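Acetyl-CoA hydrolase/transferase family protein (Porphyromonas gingivalis, PDB 2NVV) probably transfers coenzyme A between acetyl-CoA and an acceptor, or hydrolyses the thioester, by way of a glutamyl-CoA intermediate, and binds zinc. Local coordinates at residues 128-133 / 155-160; 237-242 / 268-273; 352-357 / 365-370; 284-289 / 326-331. All blocks are in the same frame, centred on the assembly; numbering follows the deposited sequence.

Contact 1 of 4, residues 128-133 / 155-160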
loop_
_atom_site.group_PDB
_atom_site.type_symbol
_atom_site.label_atom_id
_atom_site.label_comp_id
_atom_site.label_asym_id
_atom_site.label_seq_id
_atom_site.Cartn_x
_atom_site.Cartn_y
_atom_site.Cartn_z
ATOM N N ALA A 128 -30.079 16.536 -5.146
ATOM C CA ALA A 128 -30.368 17.794 -5.835
ATOM C C ALA A 128 -31.630 17.548 -6.656
ATOM O O ALA A 128 -32.310 18.483 -7.080
ATOM C CB ALA A 128 -29.203 18.189 -6.755
ATOM N N ASP A 129 -31.924 16.271 -6.881
ATOM C CA ASP A 129 -33.105 15.861 -7.627
ATOM C C ASP A 129 -33.291 14.354 -7.604
ATOM O O ASP A 129 -32.351 13.586 -7.816
ATOM C CB ASP A 129 -33.023 16.330 -9.075
ATOM C CG ASP A 129 -34.354 16.228 -9.794
ATOM O OD1 ASP A 129 -35.351 16.777 -9.281
ATOM O OD2 ASP A 129 -34.407 15.605 -10.872
ATOM N N VAL A 130 -34.521 13.939 -7.327
ATOM C CA VAL A 130 -34.879 12.527 -7.294
ATOM C C VAL A 130 -36.076 12.352 -8.222
ATOM O O VAL A 130 -37.131 12.948 -8.020
ATOM C CB VAL A 130 -35.250 12.072 -5.866
ATOM C CG1 VAL A 130 -36.362 12.952 -5.311
ATOM C CG2 VAL A 130 -35.649 10.603 -5.876
ATOM N N THR A 131 -35.891 11.551 -9.263
ATOM C CA THR A 131 -36.940 11.292 -10.238
ATOM C C THR A 131 -37.936 10.268 -9.696
ATOM O O THR A 131 -37.650 9.538 -8.744
ATOM C CB THR A 131 -36.333 10.758 -11.547
ATOM O OG1 THR A 131 -35.317 11.661 -11.996
ATOM C CG2 THR A 131 -37.376 10.660 -12.616
ATOM N N GLU A 132 -39.108 10.220 -10.312
ATOM C CA GLU A 132 -40.149 9.291 -9.906
ATOM C C GLU A 132 -39.762 7.863 -10.281
ATOM O O GLU A 132 -40.193 6.908 -9.632
ATOM C CB GLU A 132 -41.461 9.666 -10.582
ATOM C CG GLU A 132 -42.670 9.171 -9.848
ATOM C CD GLU A 132 -42.932 9.946 -8.573
ATOM O OE1 GLU A 132 -43.628 9.401 -7.688
ATOM O OE2 GLU A 132 -42.458 11.099 -8.454
ATOM N N ASP A 133 -38.954 7.722 -11.330
ATOM C CA ASP A 133 -38.504 6.410 -11.772
ATOM C C ASP A 133 -37.204 6.022 -11.077
ATOM O O ASP A 133 -36.441 5.197 -11.575
ATOM C CB ASP A 133 -38.326 6.378 -13.300
ATOM C CG ASP A 133 -37.265 7.350 -13.794
ATOM O OD1 ASP A 133 -36.769 8.159 -12.979
ATOM O OD2 ASP A 133 -36.930 7.309 -15.002
ATOM N N ILE A 155 -34.326 3.309 1.128
ATOM C CA ILE A 155 -33.615 4.575 0.988
ATOM C C ILE A 155 -34.414 5.765 1.477
ATOM O O ILE A 155 -35.593 5.900 1.165
ATOM C CB ILE A 155 -33.236 4.829 -0.481
ATOM C CG1 ILE A 155 -32.335 3.698 -0.983
ATOM C CG2 ILE A 155 -32.549 6.181 -0.621
ATOM C CD1 ILE A 155 -32.028 3.765 -2.456
ATOM N N ILE A 156 -33.758 6.626 2.254
ATOM C CA ILE A 156 -34.382 7.837 2.768
ATOM C C ILE A 156 -33.713 9.013 2.072
ATOM O O ILE A 156 -32.546 9.302 2.315
ATOM C CB ILE A 156 -34.183 7.986 4.294
ATOM C CG1 ILE A 156 -34.906 6.852 5.031
ATOM C CG2 ILE A 156 -34.691 9.345 4.745
ATOM C CD1 ILE A 156 -34.720 6.886 6.539
ATOM N N VAL A 157 -34.454 9.681 1.197
ATOM C CA VAL A 157 -33.926 10.824 0.453
ATOM C C VAL A 157 -34.197 12.187 1.100
ATOM O O VAL A 157 -35.247 12.422 1.702
ATOM C CB VAL A 157 -34.488 10.855 -0.980
ATOM C CG1 VAL A 157 -33.857 12.002 -1.761
ATOM C CG2 VAL A 157 -34.243 9.510 -1.659
ATOM N N GLU A 158 -33.234 13.084 0.947
ATOM C CA GLU A 158 -33.299 14.428 1.497
ATOM C C GLU A 158 -33.093 15.392 0.321
ATOM O O GLU A 158 -31.987 15.514 -0.189
ATOM C CB GLU A 158 -32.182 14.566 2.524
ATOM C CG GLU A 158 -32.385 15.608 3.586
ATOM C CD GLU A 158 -31.407 15.443 4.744
ATOM O OE1 GLU A 158 -31.617 14.559 5.608
ATOM O OE2 GLU A 158 -30.416 16.194 4.775
ATOM N N LEU A 159 -34.166 16.058 -0.108
ATOM C CA LEU A 159 -34.128 16.987 -1.245
ATOM C C LEU A 159 -33.757 18.411 -0.826
ATOM O O LEU A 159 -34.612 19.169 -0.358
ATOM C CB LEU A 159 -35.492 17.014 -1.928
ATOM C CG LEU A 159 -35.598 17.020 -3.456
ATOM C CD1 LEU A 159 -36.993 17.469 -3.832
ATOM C CD2 LEU A 159 -34.582 17.940 -4.083
ATOM N N ASN A 160 -32.492 18.779 -1.025
ATOM C CA ASN A 160 -32.001 20.100 -0.638
ATOM C C ASN A 160 -32.314 21.229 -1.624
ATOM O O ASN A 160 -31.980 21.162 -2.798
ATOM C CB ASN A 160 -30.491 20.041 -0.413
ATOM C CG ASN A 160 -29.999 21.131 0.503
ATOM O OD1 ASN A 160 -30.555 22.225 0.533
ATOM N ND2 ASN A 160 -28.943 20.846 1.253
#
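Ala128 and Leu159 meet where the two backbones are nearest, with CA of Ala128 5.9 Å from CA of Asn160, and from here the segments draw apart. No hydrogen bond joins them. A leucine methyl lies against a peptide, and two valines touch. Leu159 reaches back with one branch. Its CD2 methyl is 3.8 Å from O of Ala128 and 3.9 Å from C of the same residue. It also lies 4.2 Å from N of Asp129. The methyl therefore rests against the peptide between Ala128 and Asp129, not against a side chain. Further along, Val130 and Val157 point toward each other. With Val157 CG1 anti to the backbone N (chi1 -176°), this methyl approaches CB of Val130 at 4.3 Å. Val130 also leans on Leu3, and Val157 is backed by Val127 and Ile206 of the strands flanking 154-160. At the strand end, Asn160 is tied elsewhere: ND2 bonds Glu126 OE1, and OD1 accepts from N of Lys162 and of Glu214. Ala128 and Asp129 both face Leu137, which makes a classic beta bulge at the start of a small antiparallel sheet. Strands 122-127 and 154-160 are parallel neighbours joined through helix 145-151. The contact thus sits at the C-terminal end of two neighbouring strands of a beta-alpha-beta crossover in the Rossmann-like parallel sheet of the N-terminal domain.

Contact 2 of 4, residues 237-242 / 268-273; sequences AFLVSE and GALGDN
Val240 and Asn273 cross obliquely, with one methyl of the valine set above the plane of the amide. Val240 CG1 is nearest to Asn273 OD1, at 3.5 Å, and lies 3.8 Å from Asn273 CG. The methyl thus sits over the oxygen side of the group. Asn273 has CG anti to its own N (chi1 -166°), which carries the amide across to the other helix. Its OD1 also accepts a hydrogen bond from N of Asp275, and this bond steadies the group that Val240 packs on. Asn273 ND2 is 4.0 Å from Val240 CG1 and only loosely near Ala237. Strand 255-257, the glycine-rich turn and helix 261-272 are consistent with a Rossmann-type strand-turn-helix, with helix 226-245 packed beside it. Gly258 to Val262, predicted to bind CoA, form the turn and helix start; the side chains of Val262 and Leu270 are about 11 Å apart. Deeper in, Leu239 and Leu270 meet through single methyls, CD2 of Leu239 lying 4.2 Å from CD2 of Leu270. Leu270 leaves its backbone at a slant and bends its end over to Leu239. Ala236 packs on Leu270 as well, and Leu239 also rests on Ile390 of strand 389-392.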
loop_
_atom_site.group_PDB
_atom_site.type_symbol
_atom_site.label_atom_id
_atom_site.label_comp_id
_atom_site.label_asym_id
_atom_site.label_seq_id
_atom_site.Cartn_x
_atom_site.Cartn_y
_atom_site.Cartn_z
ATOM N N ALA A 237 8.693 24.555 -5.683
ATOM C CA ALA A 237 10.039 24.665 -6.243
ATOM C C ALA A 237 10.673 23.289 -6.499
ATOM O O ALA A 237 11.431 23.105 -7.451
ATOM C CB ALA A 237 10.919 25.474 -5.312
ATOM N N PHE A 238 10.374 22.327 -5.640
ATOM C CA PHE A 238 10.909 20.986 -5.787
ATOM C C PHE A 238 10.371 20.381 -7.079
ATOM O O PHE A 238 11.117 19.839 -7.898
ATOM C CB PHE A 238 10.481 20.131 -4.593
ATOM C CG PHE A 238 10.690 18.650 -4.790
ATOM C CD1 PHE A 238 11.968 18.122 -4.903
ATOM C CD2 PHE A 238 9.600 17.786 -4.860
ATOM C CE1 PHE A 238 12.166 16.762 -5.082
ATOM C CE2 PHE A 238 9.788 16.421 -5.041
ATOM C CZ PHE A 238 11.080 15.907 -5.150
ATOM N N LEU A 239 9.064 20.497 -7.259
ATOM C CA LEU A 239 8.411 19.965 -8.437
ATOM C C LEU A 239 8.954 20.542 -9.747
ATOM O O LEU A 239 9.258 19.775 -10.666
ATOM C CB LEU A 239 6.896 20.164 -8.316
ATOM C CG LEU A 239 6.086 18.941 -7.832
ATOM C CD1 LEU A 239 6.924 18.020 -6.980
ATOM C CD2 LEU A 239 4.856 19.408 -7.078
ATOM N N VAL A 240 9.098 21.865 -9.852
ATOM C CA VAL A 240 9.627 22.418 -11.103
ATOM C C VAL A 240 11.058 21.897 -11.275
ATOM O O VAL A 240 11.509 21.602 -12.377
ATOM C CB VAL A 240 9.662 23.985 -11.121
ATOM C CG1 VAL A 240 8.377 24.547 -10.564
ATOM C CG2 VAL A 240 10.845 24.506 -10.348
ATOM N N SER A 241 11.754 21.762 -10.159
ATOM C CA SER A 241 13.126 21.308 -10.169
ATOM C C SER A 241 13.248 19.884 -10.669
ATOM O O SER A 241 14.233 19.521 -11.327
ATOM C CB SER A 241 13.689 21.430 -8.765
ATOM O OG SER A 241 14.940 20.791 -8.683
ATOM N N GLU A 242 12.240 19.074 -10.355
ATOM C CA GLU A 242 12.204 17.676 -10.767
ATOM C C GLU A 242 11.932 17.554 -12.246
ATOM O O GLU A 242 12.489 16.678 -12.909
ATOM C CB GLU A 242 11.126 16.923 -9.984
ATOM C CG GLU A 242 11.511 16.633 -8.546
ATOM C CD GLU A 242 12.805 15.853 -8.454
ATOM O OE1 GLU A 242 12.814 14.657 -8.830
ATOM O OE2 GLU A 242 13.818 16.443 -8.021
ATOM N N GLY A 268 -1.389 27.464 -3.675
ATOM C CA GLY A 268 -1.078 28.847 -3.992
ATOM C C GLY A 268 0.302 28.967 -4.609
ATOM O O GLY A 268 0.483 29.651 -5.614
ATOM N N ALA A 269 1.276 28.285 -4.014
ATOM C CA ALA A 269 2.645 28.325 -4.512
ATOM C C ALA A 269 2.717 27.838 -5.956
ATOM O O ALA A 269 3.353 28.459 -6.797
ATOM C CB ALA A 269 3.532 27.489 -3.627
ATOM N N LEU A 270 2.057 26.722 -6.239
ATOM C CA LEU A 270 2.023 26.160 -7.583
ATOM C C LEU A 270 1.473 27.194 -8.564
ATOM O O LEU A 270 2.039 27.413 -9.632
ATOM C CB LEU A 270 1.139 24.906 -7.605
ATOM C CG LEU A 270 1.616 23.681 -6.816
ATOM C CD1 LEU A 270 0.462 22.695 -6.683
ATOM C CD2 LEU A 270 2.816 23.019 -7.509
ATOM N N GLY A 271 0.361 27.823 -8.193
ATOM C CA GLY A 271 -0.240 28.828 -9.041
ATOM C C GLY A 271 0.673 30.019 -9.286
ATOM O O GLY A 271 0.657 30.609 -10.371
ATOM N N ASP A 272 1.481 30.380 -8.294
ATOM C CA ASP A 272 2.373 31.522 -8.446
ATOM C C ASP A 272 3.740 31.208 -9.061
ATOM O O ASP A 272 4.512 32.117 -9.374
ATOM C CB ASP A 272 2.553 32.224 -7.101
ATOM C CG ASP A 272 1.468 33.272 -6.835
ATOM O OD1 ASP A 272 1.525 33.920 -5.766
ATOM O OD2 ASP A 272 0.561 33.458 -7.686
ATOM N N ASN A 273 4.052 29.931 -9.238
ATOM C CA ASN A 273 5.321 29.568 -9.843
ATOM C C ASN A 273 5.049 29.339 -11.328
ATOM O O ASN A 273 4.454 28.333 -11.714
ATOM C CB ASN A 273 5.877 28.302 -9.199
ATOM C CG ASN A 273 7.328 28.078 -9.536
ATOM O OD1 ASN A 273 7.702 28.024 -10.704
ATOM N ND2 ASN A 273 8.161 27.947 -8.510
#

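Contact 3 of 4, residues 352-357 / 365-370; sequences TALEAD and THVSGT
Leu354 makes this contact with one branch, laid along the backbone of residues 365-367. Its CD1 methyl is 3.7 Å from N of Thr365 and 3.9 Å from N of His366. The same methyl lies 4.4 Å from CG2 of Val367. Leu354 carries CG anti to its carbonyl carbon (chi1 -70°), which sends the branch across to the partner strand. The two segments belong to a beta hairpin, strands 355-357 and 362-367. Leu354 and Glu355 both face Asn363, forming a classic beta bulge. The Asn363 side chain braces its own strand, OD1 accepting from N of Thr365 and ND2 donating to O of His366, and ND2 also reaches across to OE2 of Glu355. On the far side from Leu354, His366 ND1 donates to Thr365 OG1 at 3.1 Å, with the oxygen only 1° out of the ring plane. Thr365 OG1 is bonded in turn to OD2 of Asp413, a zinc ligand. The His366 ring stacks on His411, another zinc ligand. Thr365 and His366 are therefore second-shell residues of the zinc site, and the Thr365 side chain comes to about 4 Å from the metal. Beyond them, Gln467 of the second subunit packs against His366.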
loop_
_atom_site.group_PDB
_atom_site.type_symbol
_atom_site.label_atom_id
_atom_site.label_comp_id
_atom_site.label_asym_id
_atom_site.label_seq_id
_atom_site.Cartn_x
_atom_site.Cartn_y
_atom_site.Cartn_z
ATOM N N THR A 352 -0.235 15.334 4.363
ATOM C CA THR A 352 0.349 15.793 5.616
ATOM C C THR A 352 0.773 14.656 6.540
ATOM O O THR A 352 0.346 13.505 6.386
ATOM C CB THR A 352 -0.631 16.666 6.400
ATOM O OG1 THR A 352 -1.588 15.832 7.050
ATOM C CG2 THR A 352 -1.355 17.618 5.477
ATOM N N ALA A 353 1.613 14.984 7.515
ATOM C CA ALA A 353 2.072 13.986 8.465
ATOM C C ALA A 353 1.917 14.531 9.871
ATOM O O ALA A 353 2.277 15.676 10.108
ATOM C CB ALA A 353 3.521 13.651 8.194
ATOM N N LEU A 354 1.350 13.739 10.788
ATOM C CA LEU A 354 1.206 14.192 12.176
ATOM C C LEU A 354 2.618 14.235 12.694
ATOM O O LEU A 354 3.018 15.161 13.399
ATOM C CB LEU A 354 0.417 13.207 13.031
ATOM C CG LEU A 354 -1.073 13.063 12.776
ATOM C CD1 LEU A 354 -1.710 12.400 13.994
ATOM C CD2 LEU A 354 -1.693 14.439 12.520
ATOM N N GLU A 355 3.362 13.206 12.324
ATOM C CA GLU A 355 4.753 13.078 12.692
ATOM C C GLU A 355 5.441 12.136 11.697
ATOM O O GLU A 355 4.786 11.385 10.977
ATOM C CB GLU A 355 4.875 12.543 14.115
ATOM C CG GLU A 355 4.692 11.044 14.265
ATOM C CD GLU A 355 4.810 10.605 15.710
ATOM O OE1 GLU A 355 5.359 11.378 16.524
ATOM O OE2 GLU A 355 4.364 9.487 16.038
ATOM N N ALA A 356 6.765 12.200 11.646
ATOM C CA ALA A 356 7.551 11.356 10.753
ATOM C C ALA A 356 8.826 10.986 11.485
ATOM O O ALA A 356 9.234 11.698 12.401
ATOM C CB ALA A 356 7.891 12.122 9.477
ATOM N N ASP A 357 9.446 9.870 11.123
ATOM C CA ASP A 357 10.702 9.513 11.769
ATOM C C ASP A 357 11.836 9.587 10.759
ATOM O O ASP A 357 11.610 9.668 9.550
ATOM C CB ASP A 357 10.649 8.129 12.445
ATOM C CG ASP A 357 10.397 6.993 11.478
ATOM O OD1 ASP A 357 10.956 7.011 10.364
ATOM O OD2 ASP A 357 9.650 6.061 11.853
ATOM N N THR A 365 -2.317 9.483 11.885
ATOM C CA THR A 365 -3.553 9.241 12.607
ATOM C C THR A 365 -3.529 9.225 14.139
ATOM O O THR A 365 -4.469 9.712 14.765
ATOM C CB THR A 365 -4.186 7.908 12.139
ATOM O OG1 THR A 365 -3.209 6.866 12.227
ATOM C CG2 THR A 365 -4.663 8.003 10.714
ATOM N N HIS A 366 -2.487 8.669 14.754
ATOM C CA HIS A 366 -2.456 8.580 16.216
ATOM C C HIS A 366 -1.524 9.522 16.949
ATOM O O HIS A 366 -0.327 9.519 16.711
ATOM C CB HIS A 366 -2.122 7.152 16.653
ATOM C CG HIS A 366 -3.220 6.168 16.394
ATOM N ND1 HIS A 366 -3.706 5.908 15.129
ATOM C CD2 HIS A 366 -3.924 5.374 17.239
ATOM C CE1 HIS A 366 -4.660 4.997 15.206
ATOM N NE2 HIS A 366 -4.813 4.657 16.474
ATOM N N VAL A 367 -2.075 10.320 17.857
ATOM C CA VAL A 367 -1.266 11.233 18.651
ATOM C C VAL A 367 -0.611 10.376 19.738
ATOM O O VAL A 367 -1.290 9.633 20.446
ATOM C CB VAL A 367 -2.133 12.344 19.307
ATOM C CG1 VAL A 367 -1.267 13.217 20.230
ATOM C CG2 VAL A 367 -2.778 13.206 18.230
ATOM N N SER A 368 0.709 10.459 19.849
ATOM C CA SER A 368 1.442 9.664 20.830
ATOM C C SER A 368 1.191 8.175 20.639
ATOM O O SER A 368 1.396 7.378 21.547
ATOM C CB SER A 368 1.053 10.082 22.245
ATOM O OG SER A 368 1.577 11.361 22.541
ATOM N N GLY A 369 0.734 7.816 19.446
ATOM C CA GLY A 369 0.483 6.421 19.114
ATOM C C GLY A 369 -0.762 5.772 19.695
ATOM O O GLY A 369 -1.002 4.583 19.467
ATOM N N THR A 370 -1.568 6.535 20.426
ATOM C CA THR A 370 -2.765 5.969 21.035
ATOM C C THR A 370 -4.061 6.707 20.706
ATOM O O THR A 370 -5.092 6.083 20.455
ATOM C CB THR A 370 -2.630 5.927 22.573
ATOM O OG1 THR A 370 -2.434 7.260 23.067
ATOM C CG2 THR A 370 -1.452 5.057 22.988
#

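Contact 4 of 4, residues 284-289 / 326-331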
loop_
_atom_site.group_PDB
_atom_site.type_symbol
_atom_site.label_atom_id
_atom_site.label_comp_id
_atom_site.label_asym_id
_atom_site.label_seq_id
_atom_site.Cartn_x
_atom_site.Cartn_y
_atom_site.Cartn_z
ATOM N N GLU A 284 -9.121 14.048 -3.797
ATOM C CA GLU A 284 -10.220 13.506 -3.035
ATOM C C GLU A 284 -11.233 14.615 -2.909
ATOM O O GLU A 284 -12.365 14.481 -3.381
ATOM C CB GLU A 284 -9.771 13.101 -1.641
ATOM C CG GLU A 284 -9.175 11.722 -1.545
ATOM C CD GLU A 284 -8.593 11.458 -0.177
ATOM O OE1 GLU A 284 -7.529 12.027 0.143
ATOM O OE2 GLU A 284 -9.203 10.693 0.583
ATOM N N VAL A 285 -10.829 15.709 -2.267
ATOM C CA VAL A 285 -11.735 16.842 -2.082
ATOM C C VAL A 285 -11.232 18.148 -2.718
ATOM O O VAL A 285 -10.084 18.561 -2.538
ATOM C CB VAL A 285 -12.085 17.058 -0.555
ATOM C CG1 VAL A 285 -11.436 15.980 0.296
ATOM C CG2 VAL A 285 -11.669 18.433 -0.089
ATOM N N ILE A 286 -12.114 18.774 -3.486
ATOM C CA ILE A 286 -11.810 20.016 -4.163
ATOM C C ILE A 286 -12.178 21.145 -3.213
ATOM O O ILE A 286 -13.335 21.264 -2.809
ATOM C CB ILE A 286 -12.620 20.107 -5.471
ATOM C CG1 ILE A 286 -12.326 18.866 -6.324
ATOM C CG2 ILE A 286 -12.269 21.356 -6.228
ATOM C CD1 ILE A 286 -13.282 18.659 -7.470
ATOM N N GLN A 287 -11.191 21.960 -2.841
ATOM C CA GLN A 287 -11.425 23.062 -1.920
ATOM C C GLN A 287 -11.431 24.422 -2.607
ATOM O O GLN A 287 -11.232 24.525 -3.820
ATOM C CB GLN A 287 -10.370 23.052 -0.813
ATOM C CG GLN A 287 -8.955 23.306 -1.310
ATOM C CD GLN A 287 -8.186 22.028 -1.604
ATOM O OE1 GLN A 287 -7.428 21.541 -0.761
ATOM N NE2 GLN A 287 -8.378 21.478 -2.795
ATOM N N ASP A 288 -11.666 25.471 -1.818
ATOM C CA ASP A 288 -11.696 26.834 -2.336
ATOM C C ASP A 288 -10.423 27.159 -3.096
ATOM O O ASP A 288 -10.475 27.710 -4.191
ATOM C CB ASP A 288 -11.860 27.837 -1.197
ATOM C CG ASP A 288 -13.235 27.800 -0.575
ATOM O OD1 ASP A 288 -13.468 28.541 0.393
ATOM O OD2 ASP A 288 -14.094 27.043 -1.051
ATOM N N ALA A 289 -9.282 26.815 -2.509
ATOM C CA ALA A 289 -7.986 27.091 -3.129
ATOM C C ALA A 289 -7.896 26.607 -4.573
ATOM O O ALA A 289 -7.288 27.268 -5.412
ATOM C CB ALA A 289 -6.867 26.483 -2.302
ATOM N N ASP A 326 -17.979 22.043 -16.929
ATOM C CA ASP A 326 -17.072 21.194 -17.693
ATOM C C ASP A 326 -15.647 21.148 -17.129
ATOM O O ASP A 326 -14.738 20.620 -17.774
ATOM C CB ASP A 326 -17.021 21.688 -19.137
ATOM C CG ASP A 326 -16.822 23.196 -19.220
ATOM O OD1 ASP A 326 -17.742 23.940 -18.803
ATOM O OD2 ASP A 326 -15.749 23.640 -19.688
ATOM N N LYS A 327 -15.445 21.696 -15.935
ATOM C CA LYS A 327 -14.112 21.705 -15.342
ATOM C C LYS A 327 -14.033 20.954 -14.032
ATOM O O LYS A 327 -12.942 20.722 -13.511
ATOM C CB LYS A 327 -13.637 23.135 -15.126
ATOM C CG LYS A 327 -13.458 23.929 -16.397
ATOM C CD LYS A 327 -13.104 25.383 -16.101
ATOM C CE LYS A 327 -12.972 26.165 -17.404
ATOM N NZ LYS A 327 -14.166 25.965 -18.283
ATOM N N ILE A 328 -15.191 20.572 -13.503
ATOM C CA ILE A 328 -15.243 19.841 -12.246
ATOM C C ILE A 328 -15.971 18.541 -12.474
ATOM O O ILE A 328 -16.987 18.521 -13.146
ATOM C CB ILE A 328 -16.004 20.630 -11.160
ATOM C CG1 ILE A 328 -15.318 21.974 -10.909
ATOM C CG2 ILE A 328 -16.072 19.807 -9.873
ATOM C CD1 ILE A 328 -16.152 22.921 -10.080
ATOM N N LEU A 329 -15.446 17.456 -11.922
ATOM C CA LEU A 329 -16.086 16.154 -12.061
ATOM C C LEU A 329 -15.964 15.428 -10.732
ATOM O O LEU A 329 -14.858 15.269 -10.217
ATOM C CB LEU A 329 -15.412 15.335 -13.161
ATOM C CG LEU A 329 -16.132 14.058 -13.603
ATOM C CD1 LEU A 329 -17.500 14.395 -14.194
ATOM C CD2 LEU A 329 -15.276 13.355 -14.629
ATOM N N LEU A 330 -17.100 15.012 -10.170
ATOM C CA LEU A 330 -17.102 14.307 -8.895
ATOM C C LEU A 330 -17.358 12.814 -9.103
ATOM O O LEU A 330 -18.292 12.422 -9.809
ATOM C CB LEU A 330 -18.154 14.906 -7.961
ATOM C CG LEU A 330 -18.024 16.405 -7.677
ATOM C CD1 LEU A 330 -19.050 16.813 -6.649
ATOM C CD2 LEU A 330 -16.644 16.720 -7.168
ATOM N N ARG A 331 -16.520 11.992 -8.473
ATOM C CA ARG A 331 -16.609 10.540 -8.596
ATOM C C ARG A 331 -16.730 9.851 -7.234
ATOM O O ARG A 331 -16.473 10.456 -6.185
ATOM C CB ARG A 331 -15.353 9.998 -9.284
ATOM C CG ARG A 331 -14.897 10.735 -10.539
ATOM C CD ARG A 331 -13.479 10.300 -10.884
ATOM N NE ARG A 331 -12.906 11.001 -12.031
ATOM C CZ ARG A 331 -13.158 10.686 -13.298
ATOM N NH1 ARG A 331 -12.592 11.375 -14.283
ATOM N NH2 ARG A 331 -13.975 9.676 -13.587
#
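NH1 of Arg331, next in the chain to the Leu330 that packs on Ile286, is gripped by two backbone oxygens, O of Pro190 and O of Asp192. NE of the same guanidinium bonds Ser303 OG, which should limit its rotation. Leu329 CD2 lies 3.3 Å above one face of the group, toward its rim. The contact between the segments is purely apolar. Ile286 points at the opposing strand and ends in CD1, which meets two methyls. One is Ile328 CG2 at 3.9 Å, and the other is Leu330 CD2, also at 3.9 Å. Ile286 has CG1 anti to its carbonyl carbon (chi1 -56°) and an extended end (chi2 166°), and this carries CD1 across to the pair. The strands are not hydrogen-bonded to each other: CA of Ile286 and CA of Ile328 are 8.8 Å apart. Strand 285-286 pairs with 306-307, and 328-330 with 299-304. Helix 288-295 closes in alongside, with Ile291 on Ile286 and Met294 on Ile328. All three touching residues are buried. Glu284, predicted to form the glutamyl-CoA thioester, stands two residues before Ile286, and its OE2 bonds Asn337 ND2. The arrangement is a small part of the buried core between two parallel sheets, on the strand that follows the predicted active-site glutamate, in an alpha/beta domain of the CoA-transferase type.

In the fold
Contact 4 is buried; contacts 1, 2 and 3 are partly buried. None has a hydrogen bond between its own segments. Contact 4 is methyl against methyl, while in the others a methyl also rests on a polar peptide or amide. Contact 1 is at the C-terminal end of inner strands of the N-terminal parallel sheet, its centre about 26 Å from the centre of the chain. Contact 2 pairs two helices, one of which, 261-272, also touches Gln287 and Ala289 of contact 4; nearest atoms of these two contacts are about 6 Å apart. Contact 3 lies across the chain's centre from contacts 1 and 4. It alone borders the zinc site and second subunit; contact 4 holds the predicted catalytic glutamate.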